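Local atomic coordinates of salmonella typhimurium DB7155 bacteriophage DET7 tailspike (PDB entry 2V5I), a protein that serves as the receptor-binding tailspike of bacteriophage Det7, binding and hydrolysing the O-antigen polysaccharide on the surface of its Salmonella host. Residues G243-V248 with L275-S280; Y378-S383 with P406-V411; G518-D523 with S533-A538; W98-W103 with E126-G131. All coordinates share one frame; numbering follows the deposited sequence.

Contact 1. Residues G243-V248 with L275-S280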
loop_
_atom_site.group_PDB
_atom_site.type_symbol
_atom_site.label_atom_id
_atom_site.label_comp_id
_atom_site.label_asym_id
_atom_site.label_seq_id
_atom_site.Cartn_x
_atom_site.Cartn_y
_atom_site.Cartn_z
ATOM N N GLY A 243 -16.171 5.170 12.272
ATOM C CA GLY A 243 -15.925 6.622 12.352
ATOM C C GLY A 243 -14.521 6.924 11.849
ATOM O O GLY A 243 -13.691 6.032 11.784
ATOM N N GLY A 244 -14.248 8.191 11.547
ATOM C CA GLY A 244 -12.890 8.630 11.151
ATOM C C GLY A 244 -12.796 9.312 9.839
ATOM O O GLY A 244 -13.707 10.063 9.438
ATOM N N VAL A 245 -11.668 9.075 9.181
ATOM C CA VAL A 245 -11.229 9.780 7.959
ATOM C C VAL A 245 -10.788 8.743 6.937
ATOM O O VAL A 245 -9.977 7.849 7.276
ATOM C CB VAL A 245 -10.048 10.701 8.334
ATOM C CG1 VAL A 245 -9.542 11.427 7.138
ATOM C CG2 VAL A 245 -10.493 11.688 9.422
ATOM N N ILE A 246 -11.388 8.779 5.731
ATOM C CA ILE A 246 -10.998 7.881 4.627
ATOM C C ILE A 246 -10.873 8.708 3.348
ATOM O O ILE A 246 -11.812 9.355 2.930
ATOM C CB ILE A 246 -12.055 6.774 4.389
ATOM C CG1 ILE A 246 -12.369 5.999 5.666
ATOM C CG2 ILE A 246 -11.530 5.767 3.378
ATOM C CD1 ILE A 246 -13.655 5.168 5.555
ATOM N N GLY A 247 -9.699 8.693 2.737
ATOM C CA GLY A 247 -9.536 9.350 1.452
ATOM C C GLY A 247 -9.453 10.864 1.427
ATOM O O GLY A 247 -9.760 11.486 0.393
ATOM N N VAL A 248 -8.994 11.469 2.527
ATOM C CA VAL A 248 -9.013 12.948 2.637
ATOM C C VAL A 248 -7.593 13.525 2.534
ATOM O O VAL A 248 -6.650 12.925 3.018
ATOM C CB VAL A 248 -9.607 13.362 4.016
ATOM C CG1 VAL A 248 -9.759 14.852 4.145
ATOM C CG2 VAL A 248 -10.959 12.690 4.246
ATOM N N LEU A 275 -11.219 4.786 15.869
ATOM C CA LEU A 275 -11.528 5.554 14.653
ATOM C C LEU A 275 -10.604 5.070 13.529
ATOM O O LEU A 275 -9.532 4.523 13.802
ATOM C CB LEU A 275 -11.316 7.084 14.860
ATOM C CG LEU A 275 -12.293 7.689 15.912
ATOM C CD1 LEU A 275 -11.934 9.174 15.972
ATOM C CD2 LEU A 275 -13.736 7.486 15.530
ATOM N N GLN A 276 -11.056 5.220 12.285
ATOM C CA GLN A 276 -10.193 4.978 11.116
ATOM C C GLN A 276 -9.431 6.182 10.654
ATOM O O GLN A 276 -9.969 7.301 10.640
ATOM C CB GLN A 276 -11.098 4.544 9.952
ATOM C CG GLN A 276 -11.838 3.244 10.192
ATOM C CD GLN A 276 -12.658 2.904 8.990
ATOM O OE1 GLN A 276 -12.063 2.670 7.926
ATOM N NE2 GLN A 276 -13.994 2.919 9.104
ATOM N N PHE A 277 -8.184 5.968 10.218
ATOM C CA PHE A 277 -7.389 6.982 9.538
ATOM C C PHE A 277 -6.733 6.243 8.383
ATOM O O PHE A 277 -5.747 5.508 8.597
ATOM C CB PHE A 277 -6.378 7.643 10.473
ATOM C CG PHE A 277 -7.039 8.417 11.548
ATOM C CD1 PHE A 277 -7.426 9.718 11.314
ATOM C CD2 PHE A 277 -7.315 7.836 12.796
ATOM C CE1 PHE A 277 -8.125 10.422 12.322
ATOM C CE2 PHE A 277 -8.026 8.537 13.746
ATOM C CZ PHE A 277 -8.431 9.815 13.491
ATOM N N ARG A 278 -7.402 6.279 7.205
ATOM C CA ARG A 278 -7.002 5.420 6.081
ATOM C C ARG A 278 -7.048 6.152 4.744
ATOM O O ARG A 278 -7.865 7.037 4.528
ATOM C CB ARG A 278 -7.899 4.168 5.956
ATOM C CG ARG A 278 -7.889 3.247 7.157
ATOM C CD ARG A 278 -8.486 1.879 6.808
ATOM N NE ARG A 278 -9.883 2.018 6.426
ATOM C CZ ARG A 278 -10.409 1.864 5.202
ATOM N NH1 ARG A 278 -9.651 1.529 4.152
ATOM N NH2 ARG A 278 -11.710 2.079 4.995
ATOM N N ASP A 279 -6.099 5.815 3.875
ATOM C CA ASP A 279 -6.083 6.315 2.506
ATOM C C ASP A 279 -6.073 7.853 2.456
ATOM O O ASP A 279 -6.645 8.458 1.555
ATOM C CB ASP A 279 -7.287 5.771 1.710
ATOM C CG ASP A 279 -7.409 4.252 1.657
ATOM O OD1 ASP A 279 -6.474 3.481 1.970
ATOM O OD2 ASP A 279 -8.523 3.821 1.214
ATOM N N SER A 280 -5.371 8.469 3.411
ATOM C CA SER A 280 -5.413 9.933 3.577
ATOM C C SER A 280 -4.011 10.546 3.562
ATOM O O SER A 280 -3.014 9.861 3.682
ATOM C CB SER A 280 -6.160 10.309 4.838
ATOM O OG SER A 280 -7.504 9.884 4.780
#

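Contact 2. Residues Y378-S383 with P406-V411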
loop_
_atom_site.group_PDB
_atom_site.type_symbol
_atom_site.label_atom_id
_atom_site.label_comp_id
_atom_site.label_asym_id
_atom_site.label_seq_id
_atom_site.Cartn_x
_atom_site.Cartn_y
_atom_site.Cartn_z
ATOM N N TYR A 378 14.754 17.560 8.013
ATOM C CA TYR A 378 15.645 18.201 7.036
ATOM C C TYR A 378 16.054 19.614 7.495
ATOM O O TYR A 378 17.049 20.116 7.021
ATOM C CB TYR A 378 15.072 18.133 5.607
ATOM C CG TYR A 378 13.913 19.034 5.262
ATOM C CD1 TYR A 378 14.061 20.417 5.246
ATOM C CD2 TYR A 378 12.675 18.513 4.864
ATOM C CE1 TYR A 378 13.023 21.246 4.933
ATOM C CE2 TYR A 378 11.628 19.342 4.550
ATOM C CZ TYR A 378 11.796 20.710 4.555
ATOM O OH TYR A 378 10.761 21.581 4.211
ATOM N N LEU A 379 15.334 20.225 8.442
ATOM C CA LEU A 379 15.752 21.509 9.043
ATOM C C LEU A 379 16.671 21.314 10.258
ATOM O O LEU A 379 17.077 22.289 10.894
ATOM C CB LEU A 379 14.553 22.378 9.432
ATOM C CG LEU A 379 13.733 22.926 8.278
ATOM C CD1 LEU A 379 12.668 23.898 8.791
ATOM C CD2 LEU A 379 14.572 23.634 7.269
ATOM N N ASN A 380 17.036 20.078 10.584
ATOM C CA ASN A 380 18.067 19.853 11.606
ATOM C C ASN A 380 17.705 20.358 12.993
ATOM O O ASN A 380 18.558 20.955 13.726
ATOM C CB ASN A 380 19.410 20.413 11.147
ATOM C CG ASN A 380 20.599 19.801 11.887
ATOM O OD1 ASN A 380 20.501 18.717 12.476
ATOM N ND2 ASN A 380 21.729 20.523 11.871
ATOM N N PHE A 381 16.471 20.115 13.396
ATOM C CA PHE A 381 16.058 20.287 14.784
ATOM C C PHE A 381 16.847 19.345 15.705
ATOM O O PHE A 381 17.384 18.336 15.262
ATOM C CB PHE A 381 14.584 19.973 14.968
ATOM C CG PHE A 381 13.646 20.982 14.356
ATOM C CD1 PHE A 381 13.213 22.068 15.087
ATOM C CD2 PHE A 381 13.095 20.765 13.119
ATOM C CE1 PHE A 381 12.302 22.967 14.538
ATOM C CE2 PHE A 381 12.190 21.650 12.552
ATOM C CZ PHE A 381 11.803 22.749 13.251
ATOM N N ASP A 382 16.929 19.670 16.992
ATOM C CA ASP A 382 17.514 18.741 17.933
ATOM C C ASP A 382 16.513 17.621 18.267
ATOM O O ASP A 382 15.898 17.585 19.349
ATOM C CB ASP A 382 17.972 19.498 19.186
ATOM C CG ASP A 382 18.858 18.654 20.072
ATOM O OD1 ASP A 382 19.457 17.670 19.570
ATOM O OD2 ASP A 382 18.949 18.984 21.270
ATOM N N SER A 383 16.334 16.705 17.311
ATOM C CA SER A 383 15.321 15.655 17.408
ATOM C C SER A 383 15.802 14.431 16.634
ATOM O O SER A 383 16.586 14.544 15.700
ATOM C CB SER A 383 13.991 16.113 16.791
ATOM O OG SER A 383 13.004 15.092 16.872
ATOM N N PRO A 406 20.927 15.055 8.638
ATOM C CA PRO A 406 21.107 16.193 9.541
ATOM C C PRO A 406 22.172 15.890 10.592
ATOM O O PRO A 406 22.308 14.739 11.009
ATOM C CB PRO A 406 19.745 16.337 10.238
ATOM C CG PRO A 406 19.022 15.103 9.996
ATOM C CD PRO A 406 19.615 14.416 8.785
ATOM N N SER A 407 22.897 16.924 11.013
ATOM C CA SER A 407 23.947 16.733 11.995
ATOM C C SER A 407 23.399 16.377 13.377
ATOM O O SER A 407 24.057 15.639 14.119
ATOM C CB SER A 407 24.885 17.939 12.054
ATOM O OG SER A 407 24.265 19.054 12.631
ATOM N N ASN A 408 22.220 16.858 13.735
ATOM C CA ASN A 408 21.617 16.545 15.023
ATOM C C ASN A 408 20.802 15.279 14.991
ATOM O O ASN A 408 20.174 14.967 13.960
ATOM C CB ASN A 408 20.692 17.665 15.493
ATOM C CG ASN A 408 21.422 18.955 15.720
ATOM O OD1 ASN A 408 22.504 18.953 16.299
ATOM N ND2 ASN A 408 20.846 20.070 15.274
ATOM N N GLY A 409 20.805 14.565 16.120
ATOM C CA GLY A 409 19.859 13.491 16.352
ATOM C C GLY A 409 20.219 12.154 15.760
ATOM O O GLY A 409 21.142 12.038 14.927
ATOM N N LEU A 410 19.453 11.159 16.160
ATOM C CA LEU A 410 19.543 9.824 15.604
ATOM C C LEU A 410 18.544 9.652 14.443
ATOM O O LEU A 410 17.547 10.368 14.358
ATOM C CB LEU A 410 19.210 8.780 16.663
ATOM C CG LEU A 410 20.101 8.788 17.917
ATOM C CD1 LEU A 410 19.497 7.955 19.035
ATOM C CD2 LEU A 410 21.429 8.237 17.493
ATOM N N VAL A 411 18.747 8.627 13.654
ATOM C CA VAL A 411 17.747 8.249 12.659
ATOM C C VAL A 411 16.614 7.534 13.404
ATOM O O VAL A 411 15.450 7.869 13.219
ATOM C CB VAL A 411 18.325 7.382 11.560
ATOM C CG1 VAL A 411 17.229 6.876 10.596
ATOM C CG2 VAL A 411 19.350 8.149 10.791
HETATM O O HOH W 1 17.864 13.743 13.068
#

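Contact 3. Residues G518-D523 with S533-A538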
loop_
_atom_site.group_PDB
_atom_site.type_symbol
_atom_site.label_atom_id
_atom_site.label_comp_id
_atom_site.label_asym_id
_atom_site.label_seq_id
_atom_site.Cartn_x
_atom_site.Cartn_y
_atom_site.Cartn_z
ATOM N N GLY A 518 53.506 -12.175 17.829
ATOM C CA GLY A 518 54.923 -11.882 17.693
ATOM C C GLY A 518 55.674 -11.931 19.011
ATOM O O GLY A 518 56.896 -11.819 19.033
ATOM N N THR A 519 54.917 -12.065 20.089
ATOM C CA THR A 519 55.444 -12.172 21.461
ATOM C C THR A 519 55.036 -13.503 22.123
ATOM O O THR A 519 54.101 -14.177 21.697
ATOM C CB THR A 519 54.895 -11.026 22.332
ATOM O OG1 THR A 519 53.459 -11.022 22.296
ATOM C CG2 THR A 519 55.366 -9.679 21.814
ATOM N N VAL A 520 55.739 -13.877 23.187
ATOM C CA VAL A 520 55.438 -15.123 23.883
ATOM C C VAL A 520 54.040 -15.069 24.516
ATOM O O VAL A 520 53.721 -14.150 25.261
ATOM C CB VAL A 520 56.529 -15.417 24.995
ATOM C CG1 VAL A 520 56.170 -16.646 25.760
ATOM C CG2 VAL A 520 57.867 -15.579 24.330
ATOM N N LEU A 521 53.197 -16.036 24.187
ATOM C CA LEU A 521 51.830 -16.045 24.668
ATOM C C LEU A 521 51.753 -16.528 26.090
ATOM O O LEU A 521 52.315 -17.580 26.402
ATOM C CB LEU A 521 50.932 -16.944 23.830
ATOM C CG LEU A 521 50.435 -16.419 22.538
ATOM C CD1 LEU A 521 49.703 -17.549 21.804
ATOM C CD2 LEU A 521 49.551 -15.230 22.749
ATOM N N PRO A 522 50.952 -15.851 26.930
ATOM C CA PRO A 522 50.621 -16.418 28.213
ATOM C C PRO A 522 49.683 -17.641 28.070
ATOM O O PRO A 522 49.036 -17.821 27.018
ATOM C CB PRO A 522 49.963 -15.226 28.935
ATOM C CG PRO A 522 49.273 -14.526 27.898
ATOM C CD PRO A 522 50.243 -14.575 26.709
ATOM N N ASP A 523 49.573 -18.468 29.124
ATOM C CA ASP A 523 48.680 -19.622 29.108
ATOM C C ASP A 523 47.243 -19.323 28.685
ATOM O O ASP A 523 46.610 -20.142 27.997
ATOM C CB ASP A 523 48.634 -20.279 30.505
ATOM C CG ASP A 523 49.792 -21.225 30.768
ATOM O OD1 ASP A 523 50.770 -21.258 29.955
ATOM O OD2 ASP A 523 49.741 -21.937 31.815
ATOM N N SER A 533 47.334 -22.356 19.510
ATOM C CA SER A 533 47.672 -20.980 19.100
ATOM C C SER A 533 49.169 -20.888 18.827
ATOM O O SER A 533 49.993 -21.475 19.562
ATOM C CB SER A 533 47.399 -20.034 20.250
ATOM O OG SER A 533 46.036 -20.073 20.577
ATOM N N LEU A 534 49.550 -20.133 17.823
ATOM C CA LEU A 534 50.941 -20.034 17.420
ATOM C C LEU A 534 51.570 -18.713 17.831
ATOM O O LEU A 534 50.907 -17.655 17.913
ATOM C CB LEU A 534 51.042 -20.156 15.873
ATOM C CG LEU A 534 50.671 -21.536 15.322
ATOM C CD1 LEU A 534 50.486 -21.461 13.811
ATOM C CD2 LEU A 534 51.640 -22.629 15.645
ATOM N N TYR A 535 52.855 -18.769 18.126
ATOM C CA TYR A 535 53.589 -17.583 18.549
ATOM C C TYR A 535 55.090 -17.749 18.264
ATOM O O TYR A 535 55.618 -18.852 18.079
ATOM C CB TYR A 535 53.357 -17.287 20.044
ATOM C CG TYR A 535 53.908 -18.309 21.028
ATOM C CD1 TYR A 535 53.176 -19.413 21.399
ATOM C CD2 TYR A 535 55.143 -18.115 21.626
ATOM C CE1 TYR A 535 53.694 -20.338 22.296
ATOM C CE2 TYR A 535 55.668 -19.012 22.558
ATOM C CZ TYR A 535 54.926 -20.109 22.931
ATOM O OH TYR A 535 55.505 -20.993 23.852
ATOM N N LEU A 536 55.776 -16.623 18.294
ATOM C CA LEU A 536 57.232 -16.562 18.142
ATOM C C LEU A 536 57.924 -16.365 19.484
ATOM O O LEU A 536 57.459 -15.591 20.340
ATOM C CB LEU A 536 57.626 -15.370 17.248
ATOM C CG LEU A 536 57.146 -15.443 15.812
ATOM C CD1 LEU A 536 57.382 -14.110 15.095
ATOM C CD2 LEU A 536 57.797 -16.571 15.094
ATOM N N ASP A 537 59.018 -17.093 19.663
ATOM C CA ASP A 537 59.815 -16.974 20.916
ATOM C C ASP A 537 61.255 -17.156 20.512
ATOM O O ASP A 537 61.636 -18.168 19.943
ATOM C CB ASP A 537 59.352 -18.021 21.933
ATOM C CG ASP A 537 60.061 -17.932 23.307
ATOM O OD1 ASP A 537 61.091 -17.263 23.427
ATOM O OD2 ASP A 537 59.546 -18.573 24.258
ATOM N N ALA A 538 62.046 -16.127 20.746
ATOM C CA ALA A 538 63.485 -16.166 20.404
ATOM C C ALA A 538 63.733 -16.600 18.971
ATOM O O ALA A 538 64.618 -17.410 18.700
ATOM C CB ALA A 538 64.236 -17.071 21.366
HETATM O O HOH W 2 58.802 -13.283 20.401
#

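Contact 4. Residues W98-W103 with E126-G131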
loop_
_atom_site.group_PDB
_atom_site.type_symbol
_atom_site.label_atom_id
_atom_site.label_comp_id
_atom_site.label_asym_id
_atom_site.label_seq_id
_atom_site.Cartn_x
_atom_site.Cartn_y
_atom_site.Cartn_z
ATOM N N TRP A 98 -6.468 39.501 9.348
ATOM C CA TRP A 98 -5.028 39.549 9.232
ATOM C C TRP A 98 -4.509 38.105 9.360
ATOM O O TRP A 98 -4.840 37.392 10.309
ATOM C CB TRP A 98 -4.401 40.362 10.333
ATOM C CG TRP A 98 -4.733 41.828 10.224
ATOM C CD1 TRP A 98 -5.720 42.469 10.859
ATOM C CD2 TRP A 98 -4.064 42.782 9.411
ATOM N NE1 TRP A 98 -5.722 43.833 10.497
ATOM C CE2 TRP A 98 -4.724 44.031 9.598
ATOM C CE3 TRP A 98 -2.999 42.721 8.536
ATOM C CZ2 TRP A 98 -4.331 45.185 8.945
ATOM C CZ3 TRP A 98 -2.612 43.909 7.860
ATOM C CH2 TRP A 98 -3.278 45.100 8.076
ATOM N N VAL A 99 -3.661 37.714 8.427
ATOM C CA VAL A 99 -3.095 36.361 8.446
ATOM C C VAL A 99 -1.578 36.385 8.297
ATOM O O VAL A 99 -1.016 37.320 7.738
ATOM C CB VAL A 99 -3.702 35.489 7.317
ATOM C CG1 VAL A 99 -5.149 35.344 7.522
ATOM C CG2 VAL A 99 -3.349 35.973 5.944
ATOM N N ILE A 100 -0.921 35.332 8.812
ATOM C CA ILE A 100 0.467 35.053 8.492
ATOM C C ILE A 100 0.573 33.967 7.412
ATOM O O ILE A 100 -0.414 33.277 7.099
ATOM C CB ILE A 100 1.313 34.673 9.736
ATOM C CG1 ILE A 100 0.741 33.431 10.405
ATOM C CG2 ILE A 100 1.435 35.849 10.679
ATOM C CD1 ILE A 100 1.673 32.741 11.381
ATOM N N PHE A 101 1.736 33.958 6.747
ATOM C CA PHE A 101 1.998 33.117 5.605
ATOM C C PHE A 101 3.442 32.624 5.647
ATOM O O PHE A 101 4.315 33.113 4.906
ATOM C CB PHE A 101 1.695 33.874 4.306
ATOM C CG PHE A 101 1.536 33.014 3.106
ATOM C CD1 PHE A 101 0.323 32.397 2.825
ATOM C CD2 PHE A 101 2.587 32.789 2.242
ATOM C CE1 PHE A 101 0.163 31.617 1.668
ATOM C CE2 PHE A 101 2.423 31.994 1.090
ATOM C CZ PHE A 101 1.211 31.425 0.816
ATOM N N PRO A 102 3.713 31.604 6.525
ATOM C CA PRO A 102 5.085 31.178 6.756
ATOM C C PRO A 102 5.674 30.282 5.635
ATOM O O PRO A 102 6.331 29.280 5.934
ATOM C CB PRO A 102 4.990 30.426 8.096
ATOM C CG PRO A 102 3.545 29.866 8.105
ATOM C CD PRO A 102 2.752 30.981 7.452
ATOM N N TRP A 103 5.357 30.591 4.385
ATOM C CA TRP A 103 5.962 29.917 3.211
ATOM C C TRP A 103 6.476 30.976 2.263
ATOM O O TRP A 103 5.795 31.961 1.987
ATOM C CB TRP A 103 4.932 29.045 2.488
ATOM C CG TRP A 103 4.333 28.000 3.385
ATOM C CD1 TRP A 103 4.789 26.718 3.644
ATOM C CD2 TRP A 103 3.122 28.142 4.146
ATOM N NE1 TRP A 103 3.950 26.106 4.522
ATOM C CE2 TRP A 103 2.948 26.955 4.875
ATOM C CE3 TRP A 103 2.194 29.164 4.285
ATOM C CZ2 TRP A 103 1.859 26.761 5.721
ATOM C CZ3 TRP A 103 1.108 28.985 5.133
ATOM C CH2 TRP A 103 0.973 27.799 5.860
ATOM N N GLU A 126 -5.866 32.772 1.702
ATOM C CA GLU A 126 -4.699 31.964 2.021
ATOM C C GLU A 126 -4.050 32.481 3.295
ATOM O O GLU A 126 -4.363 33.580 3.777
ATOM C CB GLU A 126 -3.687 31.999 0.903
ATOM C CG GLU A 126 -3.126 33.356 0.606
ATOM C CD GLU A 126 -2.267 33.398 -0.687
ATOM O OE1 GLU A 126 -2.095 32.387 -1.389
ATOM O OE2 GLU A 126 -1.724 34.477 -0.984
ATOM N N GLY A 127 -3.158 31.691 3.841
ATOM C CA GLY A 127 -2.576 31.972 5.153
ATOM C C GLY A 127 -3.540 31.693 6.274
ATOM O O GLY A 127 -4.642 31.184 6.057
ATOM N N TYR A 128 -3.097 31.937 7.501
ATOM C CA TYR A 128 -4.003 31.745 8.638
ATOM C C TYR A 128 -3.785 32.782 9.744
ATOM O O TYR A 128 -2.706 33.384 9.885
ATOM C CB TYR A 128 -3.871 30.312 9.208
ATOM C CG TYR A 128 -2.519 29.989 9.827
ATOM C CD1 TYR A 128 -1.414 29.589 9.007
ATOM C CD2 TYR A 128 -2.275 30.134 11.180
ATOM C CE1 TYR A 128 -0.199 29.269 9.563
ATOM C CE2 TYR A 128 -1.040 29.859 11.720
ATOM C CZ TYR A 128 0.023 29.437 10.920
ATOM O OH TYR A 128 1.265 29.130 11.451
ATOM N N GLN A 129 -4.844 32.973 10.513
ATOM C CA GLN A 129 -4.818 33.866 11.678
ATOM C C GLN A 129 -3.964 33.279 12.795
ATOM O O GLN A 129 -4.198 32.146 13.221
ATOM C CB GLN A 129 -6.215 34.093 12.209
ATOM C CG GLN A 129 -7.169 34.794 11.237
ATOM C CD GLN A 129 -8.611 34.573 11.613
ATOM O OE1 GLN A 129 -9.105 35.151 12.565
ATOM N NE2 GLN A 129 -9.315 33.727 10.832
ATOM N N PRO A 130 -2.922 33.978 13.220
ATOM C CA PRO A 130 -2.003 33.414 14.198
ATOM C C PRO A 130 -2.590 33.392 15.601
ATOM O O PRO A 130 -3.502 34.131 15.914
ATOM C CB PRO A 130 -0.785 34.343 14.105
ATOM C CG PRO A 130 -1.334 35.625 13.724
ATOM C CD PRO A 130 -2.511 35.339 12.814
ATOM N N GLY A 131 -2.091 32.477 16.440
ATOM C CA GLY A 131 -2.566 32.364 17.822
ATOM C C GLY A 131 -1.532 31.704 18.722
ATOM O O GLY A 131 -0.357 31.650 18.398
#

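Contact 1. Residues G243-V248 with L275-S280
Ile246 lies alongside Arg278, pointing the same way: its CG2 sits over one face of the guanidinium, and its CD1 comes within 3.7 Å of Arg278 NH2. With Val245 and Gln276 it buries the largest areas here. The same CD1 is 3.8 Å from Gln276 OE1, the oxygen that Arg278 grips side-on, with NE at 2.7 Å from OE1 and NH2 also donating to it. Both donors lie in the carbonyl plane of the amide, and OE1 lies in the guanidinium plane, so the two polar ends form one flat group that the isoleucine packs against. Tyr216, on the preceding strand 216-218, touches Ile246 and Gln276, while Arg221 of the second subunit packs on Gln276.

Val245 shares the other face of the sheet with Phe277, its CG2 4.0 Å from Phe277 CE1. Its other methyl, CG1, standing anti to the backbone N (chi1 179°), is directed to Ser280 OG at 3.5 Å. That hydroxyl donates to Arg278 O from above the carbonyl plane and accepts from Val248 N at 3.1 Å, along a nearly straight N-H (169°).

A parallel ladder underlies all this, running from Gln276 N on Gly243 O to Gly247 N on Arg278 O, as between successive rungs of a parallel beta-helix. The chemistry implies that the two faces differ: apolar contact on that of Val245 and Phe277, and on the other an arginine whose charge probably polarises the Gln276 carbonyl taking two of its N-H groups, with Val281 of the second subunit packed on Arg278.

Contact 2. Residues Y378-S383 with P406-V411
A chi1 of -159° sends the Asn380 amide toward the 406-411 loop, while Asn408, whose CG stands anti to its carbonyl carbon (chi1 -63°), brings its own amide to the Asn380 carbonyl. The two side chains cross at about a right angle, yet their amide planes are only 24° apart.

Each end of the Asn380 amide is used. OD1 accepts from Asn408 N at 2.8 Å, the donor lying in the carbonyl plane on a lone pair, and ND2 donates to Ser407 OG at 3.0 Å. Asn408 donates in turn through ND2, which reaches Asn380 O at 2.9 Å from above the carbonyl plane. Two bonds thus fix the rotation of the Asn380 amide, and the third, to its backbone O, joins the loops in the other direction. Pro406 closes in beside them, with its CB 3.4 Å from Asn380 OD1.

Farther along, a water takes over from direct bonding, donating to Ser383 O at 3.0 Å and to Asn408 O at 2.8 Å. Gly409 CA also meets Ser383 O in a CA-H...O contact, where Ser383 ends an inverse gamma turn centred on Asp382. Asp384 and Gln385 continue the link by binding Leu410.

Loops stacked on successive rungs, leading into strands 386-388 and 412-414, are typical of a parallel beta-helix; here asparagine side chains tie them together.

Contact 3. Residues G518-D523 with S533-A538
Apolar packing carries this contact, and Tyr535 is at its middle. Leu521 crosses the tyrosine obliquely, its CG 3.9 Å from Tyr535 CB, and extends CD1 past the ring to Ser533 CB at 3.7 Å. Val520 meets the same side of the ring nearer its CE2 corner, with CG1 4.0 Å from Tyr535 CE2. Between these two side chains the backbone itself lies on the aromatic group: Leu521 N is over one face, offset toward the rim. Tyr535 has its CG between the backbone N and the carbonyl carbon (chi1 66°), a torsion that lays the ring along the loop; its hydroxyl is held by Arg554.

At the polar edge, Val520 presses CG2 against the carboxylate of Asp537, 3.4 Å from Asp537 CG, an apolar methyl set on a charged group.

Solvent supplies the polar link. A single water donates to Gly518 O at 2.8 Å and to Leu536 O at 2.7 Å, bridging two carbonyls that could not bond to each other.

Beyond the chain, Ser533 continues the ladder into an antiparallel strand of the second subunit, and Met532 of the third subunit packs on Leu534. Sheets that run on from one chain into the next fit the intertwined C-terminal domain of the trimeric tailspike.

Contact 4. Residues W98-W103 with E126-G131
Ile100 and Tyr128 form a single antiparallel hydrogen-bonded bridge, with Ile100 N donating to Tyr128 O at 2.9 Å and Tyr128 N to Ile100 O at 3.0 Å, where two chain directions 107° apart briefly meet. The same residues also meet through their side chains. Ile100 CG1 stands over one face of the Tyr128 ring as a CH-pi contact, 4.2 Å from its centroid, and CD1 runs on to Tyr128 CZ at 3.7 Å. This depends on the tyrosine torsion (chi1 65°), which folds the ring back under the opposing chain although its CB starts out away from it. Pro130 CB backs the same methyl.

The bridge belongs to a long excursion between strands 85-92 and 156-161 of the beta-helix, a compact lobe with short helices and little regular strand. Within it Asp134 holds the Tyr128 hydroxyl, and Pro102 and Trp103 meet the ring, the indole CH2 at its edge.

On the far side of the bridge, Phe101 presents its edge to Gly127 N, and Trp103 CE3 lies over its face. Phe101 CE1 touches Glu126 CD at 3.8 Å, the ring and carboxylate planes 46° apart, while Lys121 pairs with that carboxylate. Val99 CG2 sits 3.4 Å from Glu126 O, a buried carbonyl with no polar partner in the model.

How the contacts relate
Along the chain the order is contact 4, contact 1, contact 2, contact 3, each closing before the next opens. Contact 1 joins neighbouring parallel strands on successive rungs of the beta-helix, and contact 2 joins loops leading into later strands of it, their centres 30 Å apart. Contact 4 lies in the excursion between strands 85-92 and 156-161; its centre is 27 Å from those of both contacts 1 and 2, but its nearest atoms come to about 8 Å from contact 2. Contact 3 stands apart in the C-terminal part, its centre 76 Å from contact 4. Contacts 1 and 3 both touch the second subunit, so trimer packing involves the beta-helix as well as the intertwined end.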